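Local structure of UDP-galactopyranose mutase (Deinococcus radiodurans, 3HDQ) at residues A[32-37]-A[55-60]; A[40-45]-A[228-233]; A[62-67]-A[237-242]. The protein probably interconverts UDP-galactopyranose and UDP-galactofuranose and binds FAD as cofactor together with its UDP-sugar substrate. One frame throughout, in Å; residues are numbered along the deposited sequence.

Contact 1: A[32-37]-A[55-60]; sequences YLIVGA and VLIVDR. With FAD (flavin-adenine dinucleotide), chain L.
Tyr-32 to Val-35 and Val-55 to Val-58 pair as adjacent parallel strands at the heart of the Rossmann-type nucleotide-binding fold, the two strands of a beta-alpha-beta unit that cradles the adenosine half of FAD. Four nearly straight backbone bonds zip them together: Leu-56 N to Tyr-32 O, Ile-34 N to Leu-56 O, Val-58 N to Ile-34 O, and Gly-36 N to Val-58 O. On one face of the sheet Ile-34 lies slantwise against both Val-55 and Ile-57; its CD1 comes 3.7 Å from Val-55 CG1. Ile-57 has CG1 anti to the backbone N (chi1 -169°), which carries CD1 forward to within 3.9 Å of Ala-37 CB. On the other face Leu-33 and Leu-56 run side by side and point the same way, CD1 to CD2 at 4.0 Å, while Val-35 CG1 packs on the adenine at FAD N1A (3.5 Å). At Gly-36, Ala-37 and Asp-59 the contact turns polar. The carboxylate of Asp-59 takes both ribose hydroxyls, OD1 accepting from FAD O2B at 2.8 Å and OD2 from FAD O3B at 2.9 Å; OD2 also takes Ala-37 N on its anti lone pair, 3.0 Å away, which ties the glycine-rich turn to the acid that reads the ribose. Gly-36 sits with CA 3.2 Å from FAD O4B, where a beta carbon would collide with that ribose oxygen. Helix 39-50 covers the isoleucine face through Ala-45, strand 252-257 flanks Leu-33 and Val-35, and strand 235-239 continues the sheet beyond Leu-56 and Val-58.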
loop_
_atom_site.group_PDB
_atom_site.type_symbol
_atom_site.label_atom_id
_atom_site.label_comp_id
_atom_site.label_asym_id
_atom_site.label_seq_id
_atom_site.Cartn_x
_atom_site.Cartn_y
_atom_site.Cartn_z
ATOM N N TYR A 32 12.947 20.950 4.986
ATOM C CA TYR A 32 11.544 21.005 5.399
ATOM C C TYR A 32 11.081 19.723 6.062
ATOM O O TYR A 32 11.279 18.624 5.529
ATOM C CB TYR A 32 10.629 21.256 4.204
ATOM C CG TYR A 32 10.782 22.595 3.556
ATOM C CD1 TYR A 32 9.960 23.652 3.912
ATOM C CD2 TYR A 32 11.722 22.801 2.562
ATOM C CE1 TYR A 32 10.082 24.885 3.308
ATOM C CE2 TYR A 32 11.852 24.026 1.948
ATOM C CZ TYR A 32 11.035 25.070 2.329
ATOM O OH TYR A 32 11.159 26.306 1.724
ATOM N N LEU A 33 10.462 19.872 7.225
ATOM C CA LEU A 33 9.685 18.801 7.822
ATOM C C LEU A 33 8.240 19.097 7.431
ATOM O O LEU A 33 7.727 20.186 7.708
ATOM C CB LEU A 33 9.841 18.812 9.342
ATOM C CG LEU A 33 8.853 18.030 10.206
ATOM C CD1 LEU A 33 8.875 16.573 9.834
ATOM C CD2 LEU A 33 9.205 18.204 11.685
ATOM N N ILE A 34 7.601 18.155 6.749
ATOM C CA ILE A 34 6.216 18.334 6.334
ATOM C C ILE A 34 5.294 17.403 7.120
ATOM O O ILE A 34 5.442 16.184 7.087
ATOM C CB ILE A 34 6.058 18.099 4.834
ATOM C CG1 ILE A 34 6.959 19.059 4.059
ATOM C CG2 ILE A 34 4.630 18.299 4.410
ATOM C CD1 ILE A 34 6.733 19.001 2.550
ATOM N N VAL A 35 4.358 17.995 7.852
ATOM C CA VAL A 35 3.452 17.235 8.712
ATOM C C VAL A 35 2.136 16.959 7.993
ATOM O O VAL A 35 1.360 17.882 7.715
ATOM C CB VAL A 35 3.177 17.973 10.040
ATOM C CG1 VAL A 35 2.529 17.027 11.052
ATOM C CG2 VAL A 35 4.474 18.566 10.607
ATOM N N GLY A 36 1.906 15.684 7.683
ATOM C CA GLY A 36 0.731 15.248 6.941
ATOM C C GLY A 36 1.045 14.921 5.490
ATOM O O GLY A 36 1.673 15.722 4.802
ATOM N N ALA A 37 0.608 13.752 5.026
ATOM C CA ALA A 37 0.864 13.317 3.652
ATOM C C ALA A 37 -0.410 13.264 2.789
ATOM O O ALA A 37 -0.528 12.436 1.879
ATOM C CB ALA A 37 1.564 11.973 3.646
ATOM N N VAL A 55 13.421 16.744 1.917
ATOM C CA VAL A 55 12.137 16.728 2.586
ATOM C C VAL A 55 11.956 15.499 3.475
ATOM O O VAL A 55 12.244 14.383 3.070
ATOM C CB VAL A 55 10.996 16.820 1.548
ATOM C CG1 VAL A 55 9.639 16.791 2.231
ATOM C CG2 VAL A 55 11.160 18.092 0.716
ATOM N N LEU A 56 11.509 15.718 4.707
ATOM C CA LEU A 56 11.005 14.630 5.516
ATOM C C LEU A 56 9.515 14.862 5.637
ATOM O O LEU A 56 9.083 15.910 6.135
ATOM C CB LEU A 56 11.648 14.602 6.907
ATOM C CG LEU A 56 11.080 13.517 7.829
ATOM C CD1 LEU A 56 11.388 12.134 7.279
ATOM C CD2 LEU A 56 11.602 13.658 9.255
ATOM N N ILE A 57 8.729 13.906 5.150
ATOM C CA ILE A 57 7.284 14.020 5.273
ATOM C C ILE A 57 6.790 12.985 6.265
ATOM O O ILE A 57 7.141 11.812 6.189
ATOM C CB ILE A 57 6.548 13.913 3.906
ATOM C CG1 ILE A 57 5.071 14.302 4.070
ATOM C CG2 ILE A 57 6.683 12.513 3.318
ATOM C CD1 ILE A 57 4.316 14.521 2.743
ATOM N N VAL A 58 5.986 13.431 7.217
ATOM C CA VAL A 58 5.564 12.550 8.285
ATOM C C VAL A 58 4.036 12.494 8.372
ATOM O O VAL A 58 3.347 13.468 8.063
ATOM C CB VAL A 58 6.209 12.990 9.612
ATOM C CG1 VAL A 58 5.530 14.243 10.161
ATOM C CG2 VAL A 58 6.168 11.869 10.624
ATOM N N ASP A 59 3.500 11.342 8.759
ATOM C CA ASP A 59 2.074 11.245 9.057
ATOM C C ASP A 59 1.884 10.268 10.201
ATOM O O ASP A 59 2.561 9.240 10.274
ATOM C CB ASP A 59 1.284 10.802 7.817
ATOM C CG ASP A 59 -0.199 11.190 7.883
ATOM O OD1 ASP A 59 -0.918 10.737 8.807
ATOM O OD2 ASP A 59 -0.650 11.935 6.990
ATOM N N ARG A 60 0.965 10.580 11.103
ATOM C CA ARG A 60 0.704 9.684 12.218
ATOM C C ARG A 60 -0.055 8.453 11.749
ATOM O O ARG A 60 -0.068 7.435 12.441
ATOM C CB ARG A 60 -0.083 10.399 13.320
ATOM C CG ARG A 60 -1.587 10.396 13.109
ATOM C CD ARG A 60 -2.199 11.765 13.380
ATOM N NE ARG A 60 -2.090 12.170 14.780
ATOM C CZ ARG A 60 -2.524 13.339 15.257
ATOM N NH1 ARG A 60 -3.109 14.221 14.451
ATOM N NH2 ARG A 60 -2.370 13.629 16.545
HETATM P PA FAD L . -5.799 15.638 5.004
HETATM O O1A FAD L . -6.163 14.641 4.071
HETATM O O2A FAD L . -6.682 15.597 6.095
HETATM O O5B FAD L . -4.361 15.300 5.463
HETATM C C5B FAD L . -3.724 15.870 6.543
HETATM C C4B FAD L . -2.847 14.818 7.139
HETATM O O4B FAD L . -2.163 15.331 8.226
HETATM C C3B FAD L . -3.706 13.700 7.676
HETATM O O3B FAD L . -3.488 12.493 7.026
HETATM C C2B FAD L . -3.314 13.589 9.111
HETATM O O2B FAD L . -3.179 12.263 9.452
HETATM C C1B FAD L . -2.014 14.336 9.166
HETATM N N9A FAD L . -1.734 14.827 10.511
HETATM C C8A FAD L . -2.492 15.600 11.297
HETATM N N7A FAD L . -1.886 15.808 12.438
HETATM C C5A FAD L . -0.726 15.171 12.414
HETATM C C6A FAD L . 0.304 15.034 13.317
HETATM N N6A FAD L . 0.326 15.729 14.402
HETATM N N1A FAD L . 1.392 14.300 13.007
HETATM C C2A FAD L . 1.467 13.681 11.811
HETATM N N3A FAD L . 0.458 13.816 10.926
HETATM C C4A FAD L . -0.625 14.534 11.215
HETATM N N1 FAD L . -12.955 16.370 -1.940
HETATM C C2 FAD L . -13.255 16.385 -3.244
HETATM O O2 FAD L . -12.701 17.123 -4.002
HETATM N N3 FAD L . -14.191 15.540 -3.686
HETATM C C4 FAD L . -14.814 14.692 -2.833
HETATM O O4 FAD L . -15.646 13.938 -3.212
HETATM C C4X FAD L . -14.505 14.707 -1.523
HETATM N N5 FAD L . -15.144 13.869 -0.682
HETATM C C5X FAD L . -14.832 13.882 0.629
HETATM C C6 FAD L . -15.479 13.015 1.476
HETATM C C7 FAD L . -15.169 13.016 2.807
HETATM C C7M FAD L . -15.860 12.099 3.729
HETATM C C8 FAD L . -14.212 13.861 3.289
HETATM C C8M FAD L . -13.922 13.828 4.742
HETATM C C9 FAD L . -13.558 14.725 2.434
HETATM C C9A FAD L . -13.866 14.747 1.097
HETATM N N10 FAD L . -13.224 15.587 0.234
HETATM C C10 FAD L . -13.562 15.558 -1.071
HETATM C "C1'" FAD L . -12.265 16.615 0.711
HETATM C "C2'" FAD L . -10.838 16.123 0.777
HETATM O "O2'" FAD L . -10.829 15.093 1.700
HETATM C "C3'" FAD L . -9.854 17.190 1.247
HETATM O "O3'" FAD L . -9.722 18.254 0.413
HETATM C "C4'" FAD L . -8.460 16.685 1.162
HETATM O "O4'" FAD L . -8.571 15.307 1.341
HETATM C "C5'" FAD L . -7.654 17.374 2.222
HETATM O "O5'" FAD L . -6.288 17.366 2.025
HETATM P P FAD L . -5.367 17.814 3.190
HETATM O O1P FAD L . -4.030 17.501 2.868
HETATM O O2P FAD L . -5.505 19.215 3.309
HETATM O O3P FAD L . -5.855 17.113 4.495
#

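Contact 2: A[40-45]-A[228-233]; sequences AGSVLA and NMLSSP. With FAD (flavin-adenine dinucleotide), chain L.
Ser-42, Leu-230 and Met-229 carry this small buried contact, in which the end of helix 222-229 rests on helix 39-50. Leu-230, the first residue to leave helical geometry, reaches over with CD2, 3.7 Å from Ser-42 CB and 4.1 Å from Ala-45 CB. With CG anti to its carbonyl carbon (chi1 -54°) and an extended chi2, the branch ends lie against the serine, whose OG is 3.7 Å from Leu-230 CD2. That hydroxyl turns back to the glycine-rich turn before the helix, hydrogen-bonded to Gly-38 O and weakly to Ala-37 O, so it meets the leucine as packing surface. Met-229 contributes its sulfur, SD lying 4.4 Å from Val-43 CG2 in a loose touch. With an alanine in place of Leu-230, the branch that covers Ser-42 and Ala-45 is gone, and a gap would probably open between the helix end and helix 39-50. Two residues before Ser-42, near the start of helix 39-50, Ala-40 N donates to the FAD pyrophosphate at O1P (2.9 Å). The contact itself is apolar, methyl and sulfur against a helix whose serine is already satisfied, which implies a join set by shape more than by polar pairing.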
loop_
_atom_site.group_PDB
_atom_site.type_symbol
_atom_site.label_atom_id
_atom_site.label_comp_id
_atom_site.label_asym_id
_atom_site.label_seq_id
_atom_site.Cartn_x
_atom_site.Cartn_y
_atom_site.Cartn_z
ATOM N N ALA A 40 -2.230 18.325 0.742
ATOM C CA ALA A 40 -1.479 19.514 1.146
ATOM C C ALA A 40 0.007 19.217 1.293
ATOM O O ALA A 40 0.851 19.864 0.664
ATOM C CB ALA A 40 -2.040 20.090 2.444
ATOM N N GLY A 41 0.333 18.243 2.134
ATOM C CA GLY A 41 1.728 17.904 2.353
ATOM C C GLY A 41 2.444 17.354 1.127
ATOM O O GLY A 41 3.589 17.722 0.847
ATOM N N SER A 42 1.774 16.467 0.396
ATOM C CA SER A 42 2.400 15.743 -0.705
ATOM C C SER A 42 2.705 16.639 -1.895
ATOM O O SER A 42 3.708 16.456 -2.560
ATOM C CB SER A 42 1.519 14.577 -1.150
ATOM O OG SER A 42 1.331 13.673 -0.088
ATOM N N VAL A 43 1.826 17.594 -2.179
ATOM C CA VAL A 43 2.066 18.512 -3.283
ATOM C C VAL A 43 3.269 19.383 -2.949
ATOM O O VAL A 43 4.131 19.606 -3.791
ATOM C CB VAL A 43 0.848 19.403 -3.578
ATOM C CG1 VAL A 43 1.242 20.539 -4.534
ATOM C CG2 VAL A 43 -0.277 18.584 -4.178
ATOM N N LEU A 44 3.336 19.867 -1.713
ATOM C CA LEU A 44 4.486 20.670 -1.295
ATOM C C LEU A 44 5.771 19.825 -1.185
ATOM O O LEU A 44 6.867 20.292 -1.501
ATOM C CB LEU A 44 4.183 21.436 -0.009
ATOM C CG LEU A 44 3.411 22.738 -0.259
ATOM C CD1 LEU A 44 2.583 23.158 0.949
ATOM C CD2 LEU A 44 4.382 23.860 -0.679
ATOM N N ALA A 45 5.631 18.570 -0.780
ATOM C CA ALA A 45 6.790 17.686 -0.753
ATOM C C ALA A 45 7.328 17.487 -2.167
ATOM O O ALA A 45 8.536 17.516 -2.393
ATOM C CB ALA A 45 6.443 16.356 -0.113
ATOM N N ASN A 228 3.568 8.041 -6.723
ATOM C CA ASN A 228 4.337 8.763 -7.741
ATOM C C ASN A 228 4.762 10.172 -7.279
ATOM O O ASN A 228 5.883 10.616 -7.552
ATOM C CB ASN A 228 3.557 8.857 -9.066
ATOM C CG ASN A 228 3.339 7.492 -9.733
ATOM O OD1 ASN A 228 4.131 6.552 -9.565
ATOM N ND2 ASN A 228 2.257 7.385 -10.500
ATOM N N MET A 229 3.871 10.867 -6.573
ATOM C CA MET A 229 4.154 12.218 -6.076
ATOM C C MET A 229 5.299 12.256 -5.053
ATOM O O MET A 229 6.055 13.224 -4.977
ATOM C CB MET A 229 2.896 12.819 -5.450
ATOM C CG MET A 229 2.321 14.016 -6.180
ATOM S SD MET A 229 0.739 14.551 -5.465
ATOM C CE MET A 229 -0.294 13.322 -6.200
ATOM N N LEU A 230 5.418 11.195 -4.267
ATOM C CA LEU A 230 6.406 11.153 -3.194
ATOM C C LEU A 230 7.623 10.301 -3.565
ATOM O O LEU A 230 8.400 9.917 -2.695
ATOM C CB LEU A 230 5.759 10.616 -1.911
ATOM C CG LEU A 230 4.488 11.324 -1.425
ATOM C CD1 LEU A 230 3.965 10.677 -0.148
ATOM C CD2 LEU A 230 4.767 12.785 -1.195
ATOM N N SER A 231 7.796 10.020 -4.853
ATOM C CA SER A 231 8.838 9.091 -5.293
ATOM C C SER A 231 10.252 9.673 -5.358
ATOM O O SER A 231 11.227 8.919 -5.342
ATOM C CB SER A 231 8.482 8.480 -6.656
ATOM O OG SER A 231 8.449 9.488 -7.647
ATOM N N SER A 232 10.363 10.995 -5.465
ATOM C CA SER A 232 11.669 11.646 -5.573
ATOM C C SER A 232 12.661 11.154 -4.516
ATOM O O SER A 232 12.286 10.901 -3.371
ATOM C CB SER A 232 11.537 13.167 -5.465
ATOM O OG SER A 232 12.800 13.766 -5.191
ATOM N N PRO A 233 13.933 11.023 -4.905
ATOM C CA PRO A 233 15.038 10.714 -3.982
ATOM C C PRO A 233 15.157 11.713 -2.820
ATOM O O PRO A 233 15.616 11.324 -1.754
ATOM C CB PRO A 233 16.277 10.796 -4.875
ATOM C CG PRO A 233 15.771 10.531 -6.249
ATOM C CD PRO A 233 14.374 11.088 -6.305
HETATM P PA FAD L . -5.799 15.638 5.004
HETATM O O1A FAD L . -6.163 14.641 4.071
HETATM O O2A FAD L . -6.682 15.597 6.095
HETATM O O5B FAD L . -4.361 15.300 5.463
HETATM C C5B FAD L . -3.724 15.870 6.543
HETATM C C4B FAD L . -2.847 14.818 7.139
HETATM O O4B FAD L . -2.163 15.331 8.226
HETATM C C3B FAD L . -3.706 13.700 7.676
HETATM O O3B FAD L . -3.488 12.493 7.026
HETATM C C2B FAD L . -3.314 13.589 9.111
HETATM O O2B FAD L . -3.179 12.263 9.452
HETATM C C1B FAD L . -2.014 14.336 9.166
HETATM N N9A FAD L . -1.734 14.827 10.511
HETATM C C8A FAD L . -2.492 15.600 11.297
HETATM N N7A FAD L . -1.886 15.808 12.438
HETATM C C5A FAD L . -0.726 15.171 12.414
HETATM C C6A FAD L . 0.304 15.034 13.317
HETATM N N6A FAD L . 0.326 15.729 14.402
HETATM N N1A FAD L . 1.392 14.300 13.007
HETATM C C2A FAD L . 1.467 13.681 11.811
HETATM N N3A FAD L . 0.458 13.816 10.926
HETATM C C4A FAD L . -0.625 14.534 11.215
HETATM N N1 FAD L . -12.955 16.370 -1.940
HETATM C C2 FAD L . -13.255 16.385 -3.244
HETATM O O2 FAD L . -12.701 17.123 -4.002
HETATM N N3 FAD L . -14.191 15.540 -3.686
HETATM C C4 FAD L . -14.814 14.692 -2.833
HETATM O O4 FAD L . -15.646 13.938 -3.212
HETATM C C4X FAD L . -14.505 14.707 -1.523
HETATM N N5 FAD L . -15.144 13.869 -0.682
HETATM C C5X FAD L . -14.832 13.882 0.629
HETATM C C6 FAD L . -15.479 13.015 1.476
HETATM C C7 FAD L . -15.169 13.016 2.807
HETATM C C7M FAD L . -15.860 12.099 3.729
HETATM C C8 FAD L . -14.212 13.861 3.289
HETATM C C8M FAD L . -13.922 13.828 4.742
HETATM C C9 FAD L . -13.558 14.725 2.434
HETATM C C9A FAD L . -13.866 14.747 1.097
HETATM N N10 FAD L . -13.224 15.587 0.234
HETATM C C10 FAD L . -13.562 15.558 -1.071
HETATM C "C1'" FAD L . -12.265 16.615 0.711
HETATM C "C2'" FAD L . -10.838 16.123 0.777
HETATM O "O2'" FAD L . -10.829 15.093 1.700
HETATM C "C3'" FAD L . -9.854 17.190 1.247
HETATM O "O3'" FAD L . -9.722 18.254 0.413
HETATM C "C4'" FAD L . -8.460 16.685 1.162
HETATM O "O4'" FAD L . -8.571 15.307 1.341
HETATM C "C5'" FAD L . -7.654 17.374 2.222
HETATM O "O5'" FAD L . -6.288 17.366 2.025
HETATM P P FAD L . -5.367 17.814 3.190
HETATM O O1P FAD L . -4.030 17.501 2.868
HETATM O O2P FAD L . -5.505 19.215 3.309
HETATM O O3P FAD L . -5.855 17.113 4.495
#

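Contact 3: A[62-67]-A[237-242]; sequences PHIGGN and VMLNTD. With FAD (flavin-adenine dinucleotide), chain L.
The loop that follows strand 55-58 of the Rossmann-type fold packs here against strand 235-239, the edge strand of this chain's parallel sheet, and the two segments lead to the adenine and to the phosphate next to the adenosine. Leu-239 does most of the touching. Its CG lies anti to the carbonyl carbon (chi1 -59°), sending the branch across the loop backbone, where CD1 comes 3.5 Å from Pro-62 O and 3.8 Å from His-63 CA, and CD2 lies along the His-63 carbonyl. Ile-64 adds the side-chain part: its CG2 meets Val-237 CG1 at 4.0 Å, the two side chains crossing at about a right angle, and Leu-239 CD2 at 4.1 Å. The ring of His-63 is held within the loop: ND1 donates to Ile-64 O at 2.7 Å, in the ring plane but above the plane of that carbonyl, while NE2 bonds to Tyr-82 and the ring stacks on Tyr-69, which fixes its rotation. Beyond the packing the loop reaches the cofactor. Gly-66 lies against the ribose, where a beta carbon would clash with FAD O1A, and Asn-67 N donates to that phosphate oxygen at 2.9 Å in a nearly straight bond. In the loop just past the strand, Asp-242 OD1 accepts a weak bond from the adenine amine FAD N6A at 3.4 Å, and its OD2 makes a salt bridge to Arg-60. Asn-240 ND2 bonds to Ile-235 O of the second subunit, whose strand pairs antiparallel with Val-237 to Leu-239 and carries the sheet across the dimer interface. A loop holding the phosphate and ribose, and a turn after a strand meeting the adenine, fit the FAD-binding side of a Rossmann-type domain.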
loop_
_atom_site.group_PDB
_atom_site.type_symbol
_atom_site.label_atom_id
_atom_site.label_comp_id
_atom_site.label_asym_id
_atom_site.label_seq_id
_atom_site.Cartn_x
_atom_site.Cartn_y
_atom_site.Cartn_z
ATOM N N PRO A 62 -0.710 5.137 9.223
ATOM C CA PRO A 62 0.285 4.179 8.723
ATOM C C PRO A 62 0.341 4.161 7.209
ATOM O O PRO A 62 0.935 3.252 6.646
ATOM C CB PRO A 62 -0.239 2.820 9.207
ATOM C CG PRO A 62 -1.673 3.077 9.712
ATOM C CD PRO A 62 -2.023 4.509 9.441
ATOM N N HIS A 63 -0.266 5.145 6.556
ATOM C CA HIS A 63 -0.295 5.183 5.097
ATOM C C HIS A 63 -0.225 6.629 4.626
ATOM O O HIS A 63 -0.461 7.537 5.412
ATOM C CB HIS A 63 -1.590 4.553 4.594
ATOM C CG HIS A 63 -2.815 5.283 5.050
ATOM N ND1 HIS A 63 -3.147 6.534 4.581
ATOM C CD2 HIS A 63 -3.771 4.950 5.951
ATOM C CE1 HIS A 63 -4.262 6.939 5.167
ATOM N NE2 HIS A 63 -4.660 5.996 6.001
ATOM N N ILE A 64 0.090 6.837 3.350
ATOM C CA ILE A 64 0.112 8.172 2.762
ATOM C C ILE A 64 -1.282 8.563 2.240
ATOM O O ILE A 64 -2.234 7.779 2.336
ATOM C CB ILE A 64 1.141 8.263 1.606
ATOM C CG1 ILE A 64 0.763 7.293 0.476
ATOM C CG2 ILE A 64 2.545 7.966 2.123
ATOM C CD1 ILE A 64 1.687 7.312 -0.724
ATOM N N GLY A 65 -1.406 9.772 1.703
ATOM C CA GLY A 65 -2.637 10.169 1.040
ATOM C C GLY A 65 -3.700 10.880 1.862
ATOM O O GLY A 65 -4.719 11.304 1.314
ATOM N N GLY A 66 -3.479 11.039 3.162
ATOM C CA GLY A 66 -4.479 11.683 3.999
ATOM C C GLY A 66 -5.860 11.041 3.867
ATOM O O GLY A 66 -5.979 9.814 3.849
ATOM N N ASN A 67 -6.900 11.875 3.777
ATOM C CA ASN A 67 -8.292 11.422 3.638
ATOM C C ASN A 67 -8.553 10.700 2.330
ATOM O O ASN A 67 -9.532 9.962 2.211
ATOM C CB ASN A 67 -9.274 12.614 3.689
ATOM C CG ASN A 67 -9.570 13.057 5.091
ATOM O OD1 ASN A 67 -9.270 12.341 6.046
ATOM N ND2 ASN A 67 -10.151 14.243 5.237
ATOM N N VAL A 237 9.900 9.430 3.666
ATOM C CA VAL A 237 8.525 9.271 4.120
ATOM C C VAL A 237 8.434 8.504 5.434
ATOM O O VAL A 237 8.818 7.346 5.513
ATOM C CB VAL A 237 7.689 8.549 3.076
ATOM C CG1 VAL A 237 6.225 8.536 3.498
ATOM C CG2 VAL A 237 7.870 9.205 1.714
ATOM N N MET A 238 7.902 9.157 6.456
ATOM C CA MET A 238 7.834 8.579 7.791
ATOM C C MET A 238 6.380 8.364 8.224
ATOM O O MET A 238 5.614 9.321 8.390
ATOM C CB MET A 238 8.547 9.503 8.773
ATOM C CG MET A 238 9.020 8.845 10.027
ATOM S SD MET A 238 10.117 9.934 10.953
ATOM C CE MET A 238 10.657 8.747 12.168
ATOM N N LEU A 239 6.000 7.105 8.401
ATOM C CA LEU A 239 4.622 6.775 8.730
ATOM C C LEU A 239 4.476 6.305 10.175
ATOM O O LEU A 239 5.461 5.987 10.836
ATOM C CB LEU A 239 4.062 5.743 7.732
ATOM C CG LEU A 239 4.080 6.229 6.271
ATOM C CD1 LEU A 239 3.475 5.216 5.322
ATOM C CD2 LEU A 239 3.359 7.559 6.142
ATOM N N ASN A 240 3.238 6.263 10.655
ATOM C CA ASN A 240 2.957 5.880 12.025
ATOM C C ASN A 240 3.649 6.819 13.019
ATOM O O ASN A 240 4.058 6.405 14.106
ATOM C CB ASN A 240 3.384 4.432 12.271
ATOM C CG ASN A 240 2.555 3.768 13.352
ATOM O OD1 ASN A 240 1.359 4.034 13.470
ATOM N ND2 ASN A 240 3.184 2.906 14.154
ATOM N N THR A 241 3.760 8.088 12.640
ATOM C CA THR A 241 4.587 9.040 13.379
ATOM C C THR A 241 3.956 10.427 13.581
ATOM O O THR A 241 3.827 11.204 12.647
ATOM C CB THR A 241 5.948 9.211 12.684
ATOM O OG1 THR A 241 6.579 7.929 12.535
ATOM C CG2 THR A 241 6.848 10.141 13.480
ATOM N N ASP A 242 3.563 10.734 14.812
ATOM C CA ASP A 242 3.165 12.096 15.162
ATOM C C ASP A 242 4.410 12.964 15.103
ATOM O O ASP A 242 5.430 12.595 15.680
ATOM C CB ASP A 242 2.578 12.129 16.576
ATOM C CG ASP A 242 1.813 13.421 16.869
ATOM O OD1 ASP A 242 2.423 14.511 16.848
ATOM O OD2 ASP A 242 0.594 13.335 17.129
HETATM P PA FAD L . -5.799 15.638 5.004
HETATM O O1A FAD L . -6.163 14.641 4.071
HETATM O O2A FAD L . -6.682 15.597 6.095
HETATM O O5B FAD L . -4.361 15.300 5.463
HETATM C C5B FAD L . -3.724 15.870 6.543
HETATM C C4B FAD L . -2.847 14.818 7.139
HETATM O O4B FAD L . -2.163 15.331 8.226
HETATM C C3B FAD L . -3.706 13.700 7.676
HETATM O O3B FAD L . -3.488 12.493 7.026
HETATM C C2B FAD L . -3.314 13.589 9.111
HETATM O O2B FAD L . -3.179 12.263 9.452
HETATM C C1B FAD L . -2.014 14.336 9.166
HETATM N N9A FAD L . -1.734 14.827 10.511
HETATM C C8A FAD L . -2.492 15.600 11.297
HETATM N N7A FAD L . -1.886 15.808 12.438
HETATM C C5A FAD L . -0.726 15.171 12.414
HETATM C C6A FAD L . 0.304 15.034 13.317
HETATM N N6A FAD L . 0.326 15.729 14.402
HETATM N N1A FAD L . 1.392 14.300 13.007
HETATM C C2A FAD L . 1.467 13.681 11.811
HETATM N N3A FAD L . 0.458 13.816 10.926
HETATM C C4A FAD L . -0.625 14.534 11.215
HETATM N N1 FAD L . -12.955 16.370 -1.940
HETATM C C2 FAD L . -13.255 16.385 -3.244
HETATM O O2 FAD L . -12.701 17.123 -4.002
HETATM N N3 FAD L . -14.191 15.540 -3.686
HETATM C C4 FAD L . -14.814 14.692 -2.833
HETATM O O4 FAD L . -15.646 13.938 -3.212
HETATM C C4X FAD L . -14.505 14.707 -1.523
HETATM N N5 FAD L . -15.144 13.869 -0.682
HETATM C C5X FAD L . -14.832 13.882 0.629
HETATM C C6 FAD L . -15.479 13.015 1.476
HETATM C C7 FAD L . -15.169 13.016 2.807
HETATM C C7M FAD L . -15.860 12.099 3.729
HETATM C C8 FAD L . -14.212 13.861 3.289
HETATM C C8M FAD L . -13.922 13.828 4.742
HETATM C C9 FAD L . -13.558 14.725 2.434
HETATM C C9A FAD L . -13.866 14.747 1.097
HETATM N N10 FAD L . -13.224 15.587 0.234
HETATM C C10 FAD L . -13.562 15.558 -1.071
HETATM C "C1'" FAD L . -12.265 16.615 0.711
HETATM C "C2'" FAD L . -10.838 16.123 0.777
HETATM O "O2'" FAD L . -10.829 15.093 1.700
HETATM C "C3'" FAD L . -9.854 17.190 1.247
HETATM O "O3'" FAD L . -9.722 18.254 0.413
HETATM C "C4'" FAD L . -8.460 16.685 1.162
HETATM O "O4'" FAD L . -8.571 15.307 1.341
HETATM C "C5'" FAD L . -7.654 17.374 2.222
HETATM O "O5'" FAD L . -6.288 17.366 2.025
HETATM P P FAD L . -5.367 17.814 3.190
HETATM O O1P FAD L . -4.030 17.501 2.868
HETATM O O2P FAD L . -5.505 19.215 3.309
HETATM O O3P FAD L . -5.855 17.113 4.495
#

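Overall arrangement
Contacts 1 and 2 are buried, whereas contact 3 lies at the surface; contacts 2 and 3 both meet the second subunit, contact 3 through its paired strand. Contact 1 is the sheet core, held by regular backbone bonds; contact 2 places helix 39-50, the helix between the two strands of contact 1, against the end of helix 222-229 by apolar touches; contact 3 packs a leucine on loop backbone. They interlock directly: Ile-34 lies against helix 39-50, Ile-57 O accepts from Met-238 N, and Leu-230 meets Ile-64. All three reach FAD, contacts 2 and 3 at different phosphates.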